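Local coordinates for protein branched-chain-amino-acid aminotransferase (Deinococcus radiodurans, PDB 3UZO) that probably catalyses the reversible, pyridoxal-phosphate-dependent transfer of the amino group of leucine, isoleucine or valine to 2-oxoglutarate, at residues A[185-190]-A[314-319]. Numbering follows the deposited sequence.
Sequences FITSDY and IQHGDD
The backbone N and O of Gln315 are both satisfied across the contact, by Phe185 and Thr187. Its N donates to Phe185 O (2.9 Å, N-H...O 167°), and its O accepts from Thr187 N (2.8 Å). Two CA-H...O contacts back these bonds: Ile314 CA lies 3.3 Å from Phe185 O, and Ile186 CA 3.4 Å from Gln315 O. This is the pattern of parallel strands, Phe185 level with Ile314 and Ile186 with Gln315. The ladder continues backward through Phe185 and Gly313, while the other edge of strand 183-186 bonds Ile186 to Asp224 and Ile226. The pairing thus lies inside the mixed sheet of this class-IV aminotransferase, where strand 309-316 also runs antiparallel to 319-322. Those two strands are joined by a type II' turn, His316 to Asp319, whose end residues exchange backbone bonds; Gly317 takes the positive phi (65°). Ile186 and Gln315 point the same way, CG1 of the isoleucine 3.8 Å from CB of the glutamine, and Ala217 of helix 204-219 packs against Ile186. One residue further on, Thr187 meets the imidazole of His316. With CG2 anti to its backbone N, Thr187 sets OG1 3.0 Å from His316 ND1, obliquely to the ring, and CB in the ring plane at its edge. The hydroxyl may donate to ND1 or, weakly, to Gln315 O. Beyond it, Ser188 OG accepts from Tyr190 N, an ST turn, and Tyr190 packs on Arg107 of the second subunit.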
ATOM      1  N   PHE A 185       5.497  12.604  20.583  1.00 14.24           N
ATOM      2  CA  PHE A 185       5.317  11.432  19.745  1.00 14.10           C
ATOM      3  C   PHE A 185       5.398  10.189  20.630  1.00 14.19           C
ATOM      4  O   PHE A 185       5.946  10.241  21.737  1.00 13.61           O
ATOM      5  CB  PHE A 185       6.394  11.403  18.651  1.00 18.38           C
ATOM      6  CG  PHE A 185       6.289  12.540  17.663  1.00 16.44           C
ATOM      7  CD1 PHE A 185       6.603  13.843  18.040  1.00 19.52           C
ATOM      8  CD2 PHE A 185       5.847  12.309  16.365  1.00 19.29           C
ATOM      9  CE1 PHE A 185       6.474  14.906  17.136  1.00 19.55           C
ATOM     10  CE2 PHE A 185       5.715  13.363  15.450  1.00 18.70           C
ATOM     11  CZ  PHE A 185       6.029  14.663  15.839  1.00 17.88           C
ATOM     12  N   ILE A 186       4.854   9.079  20.142  1.00 18.46           N
ATOM     13  CA  ILE A 186       4.838   7.843  20.907  1.00 18.01           C
ATOM     14  C   ILE A 186       5.241   6.621  20.077  1.00 21.76           C
ATOM     15  O   ILE A 186       4.925   6.527  18.888  1.00 22.28           O
ATOM     16  CB  ILE A 186       3.425   7.625  21.510  1.00 13.45           C
ATOM     17  CG1 ILE A 186       3.393   6.365  22.364  1.00 11.71           C
ATOM     18  CG2 ILE A 186       2.384   7.572  20.388  1.00 10.83           C
ATOM     19  CD1 ILE A 186       2.099   6.227  23.200  1.00 14.27           C
ATOM     20  N   THR A 187       5.951   5.695  20.716  1.00 21.26           N
ATOM     21  CA  THR A 187       6.400   4.470  20.067  1.00 24.16           C
ATOM     22  C   THR A 187       5.193   3.586  19.791  1.00 22.59           C
ATOM     23  O   THR A 187       4.138   3.760  20.405  1.00 23.93           O
ATOM     24  CB  THR A 187       7.388   3.694  20.974  1.00 48.20           C
ATOM     25  OG1 THR A 187       8.572   4.474  21.170  1.00 54.23           O
ATOM     26  CG2 THR A 187       7.767   2.364  20.346  1.00 53.10           C
ATOM     27  N   SER A 188       5.346   2.648  18.863  1.00 17.40           N
ATOM     28  CA  SER A 188       4.270   1.731  18.517  1.00 16.78           C
ATOM     29  C   SER A 188       4.797   0.343  18.178  1.00 17.75           C
ATOM     30  O   SER A 188       5.924   0.194  17.695  1.00 14.68           O
ATOM     31  CB  SER A 188       3.480   2.263  17.317  1.00 23.39           C
ATOM     32  OG  SER A 188       2.452   1.357  16.958  1.00 22.85           O
ATOM     33  N   ASP A 189       3.976  -0.668  18.449  1.00 14.99           N
ATOM     34  CA  ASP A 189       4.322  -2.052  18.140  1.00 17.43           C
ATOM     35  C   ASP A 189       4.135  -2.288  16.643  1.00 15.01           C
ATOM     36  O   ASP A 189       4.716  -3.213  16.073  1.00 14.35           O
ATOM     37  CB  ASP A 189       3.415  -3.020  18.907  1.00 25.10           C
ATOM     38  CG  ASP A 189       3.792  -3.142  20.375  1.00 29.32           C
ATOM     39  OD1 ASP A 189       3.011  -3.757  21.133  1.00 32.34           O
ATOM     40  OD2 ASP A 189       4.867  -2.638  20.766  1.00 31.73           O
ATOM     41  N   TYR A 190       3.312  -1.451  16.013  1.00 14.17           N
ATOM     42  CA  TYR A 190       3.042  -1.587  14.582  1.00 14.96           C
ATOM     43  C   TYR A 190       4.194  -1.100  13.711  1.00 14.85           C
ATOM     44  O   TYR A 190       5.023  -0.297  14.148  1.00 13.27           O
ATOM     45  CB  TYR A 190       1.780  -0.810  14.196  1.00 16.02           C
ATOM     46  CG  TYR A 190       0.495  -1.391  14.717  1.00 18.60           C
ATOM     47  CD1 TYR A 190      -0.172  -0.810  15.798  1.00 18.59           C
ATOM     48  CD2 TYR A 190      -0.075  -2.511  14.116  1.00 19.29           C
ATOM     49  CE1 TYR A 190      -1.375  -1.328  16.268  1.00 18.65           C
ATOM     50  CE2 TYR A 190      -1.282  -3.040  14.578  1.00 23.08           C
ATOM     51  CZ  TYR A 190      -1.926  -2.443  15.653  1.00 22.66           C
ATOM     52  OH  TYR A 190      -3.126  -2.954  16.103  1.00 22.63           O
ATOM     53  N   ILE A 314       9.274  11.939  23.921  1.00 16.24           N
ATOM     54  CA  ILE A 314       8.881  10.709  23.258  1.00 16.81           C
ATOM     55  C   ILE A 314       8.443   9.681  24.286  1.00 16.91           C
ATOM     56  O   ILE A 314       9.169   9.391  25.236  1.00 17.43           O
ATOM     57  CB  ILE A 314      10.039  10.107  22.431  1.00 13.95           C
ATOM     58  CG1 ILE A 314      10.462  11.080  21.325  1.00 13.48           C
ATOM     59  CG2 ILE A 314       9.603   8.782  21.822  1.00 12.26           C
ATOM     60  CD1 ILE A 314      11.516  10.511  20.387  1.00 11.14           C
ATOM     61  N   GLN A 315       7.251   9.130  24.093  1.00 17.04           N
ATOM     62  CA  GLN A 315       6.742   8.109  24.997  1.00 17.04           C
ATOM     63  C   GLN A 315       7.115   6.738  24.441  1.00 18.30           C
ATOM     64  O   GLN A 315       6.802   6.408  23.295  1.00 18.56           O
ATOM     65  CB  GLN A 315       5.218   8.186  25.119  1.00 20.05           C
ATOM     66  CG  GLN A 315       4.631   7.153  26.076  1.00 19.02           C
ATOM     67  CD  GLN A 315       4.606   7.637  27.513  1.00 18.80           C
ATOM     68  OE1 GLN A 315       4.751   6.853  28.449  1.00 21.39           O
ATOM     69  NE2 GLN A 315       4.405   8.934  27.692  1.00 17.43           N
ATOM     70  N   HIS A 316       7.803   5.951  25.253  1.00 16.53           N
ATOM     71  CA  HIS A 316       8.179   4.603  24.863  1.00 18.53           C
ATOM     72  C   HIS A 316       7.755   3.756  26.052  1.00 20.73           C
ATOM     73  O   HIS A 316       8.351   3.836  27.128  1.00 18.26           O
ATOM     74  CB  HIS A 316       9.687   4.507  24.624  1.00 21.42           C
ATOM     75  CG  HIS A 316      10.138   3.156  24.162  1.00 20.39           C
ATOM     76  ND1 HIS A 316       9.530   2.483  23.125  1.00 19.39           N
ATOM     77  CD2 HIS A 316      11.133   2.349  24.602  1.00 19.71           C
ATOM     78  CE1 HIS A 316      10.130   1.320  22.945  1.00 20.24           C
ATOM     79  NE2 HIS A 316      11.107   1.214  23.829  1.00 19.84           N
ATOM     80  N   GLY A 317       6.706   2.963  25.871  1.00 23.18           N
ATOM     81  CA  GLY A 317       6.235   2.154  26.975  1.00 27.13           C
ATOM     82  C   GLY A 317       5.739   3.095  28.057  1.00 28.89           C
ATOM     83  O   GLY A 317       4.952   3.997  27.779  1.00 29.24           O
ATOM     84  N   ASP A 318       6.209   2.912  29.284  1.00 23.43           N
ATOM     85  CA  ASP A 318       5.772   3.768  30.385  1.00 26.82           C
ATOM     86  C   ASP A 318       6.713   4.945  30.634  1.00 26.85           C
ATOM     87  O   ASP A 318       6.539   5.693  31.596  1.00 29.67           O
ATOM     88  CB  ASP A 318       5.637   2.943  31.668  1.00114.37           C
ATOM     89  CG  ASP A 318       4.572   1.867  31.560  1.00117.28           C
ATOM     90  OD1 ASP A 318       4.376   1.123  32.544  1.00119.54           O
ATOM     91  OD2 ASP A 318       3.929   1.766  30.494  1.00119.62           O
ATOM     92  N   ASP A 319       7.695   5.116  29.756  1.00 34.03           N
ATOM     93  CA  ASP A 319       8.667   6.190  29.900  1.00 31.46           C
ATOM     94  C   ASP A 319       8.480   7.346  28.923  1.00 29.18           C
ATOM     95  O   ASP A 319       8.493   7.146  27.707  1.00 28.81           O
ATOM     96  CB  ASP A 319      10.078   5.622  29.744  1.00 38.84           C
ATOM     97  CG  ASP A 319      11.153   6.685  29.860  1.00 41.92           C
ATOM     98  OD1 ASP A 319      11.284   7.514  28.934  1.00 43.16           O
ATOM     99  OD2 ASP A 319      11.866   6.692  30.884  1.00 43.68           O
TER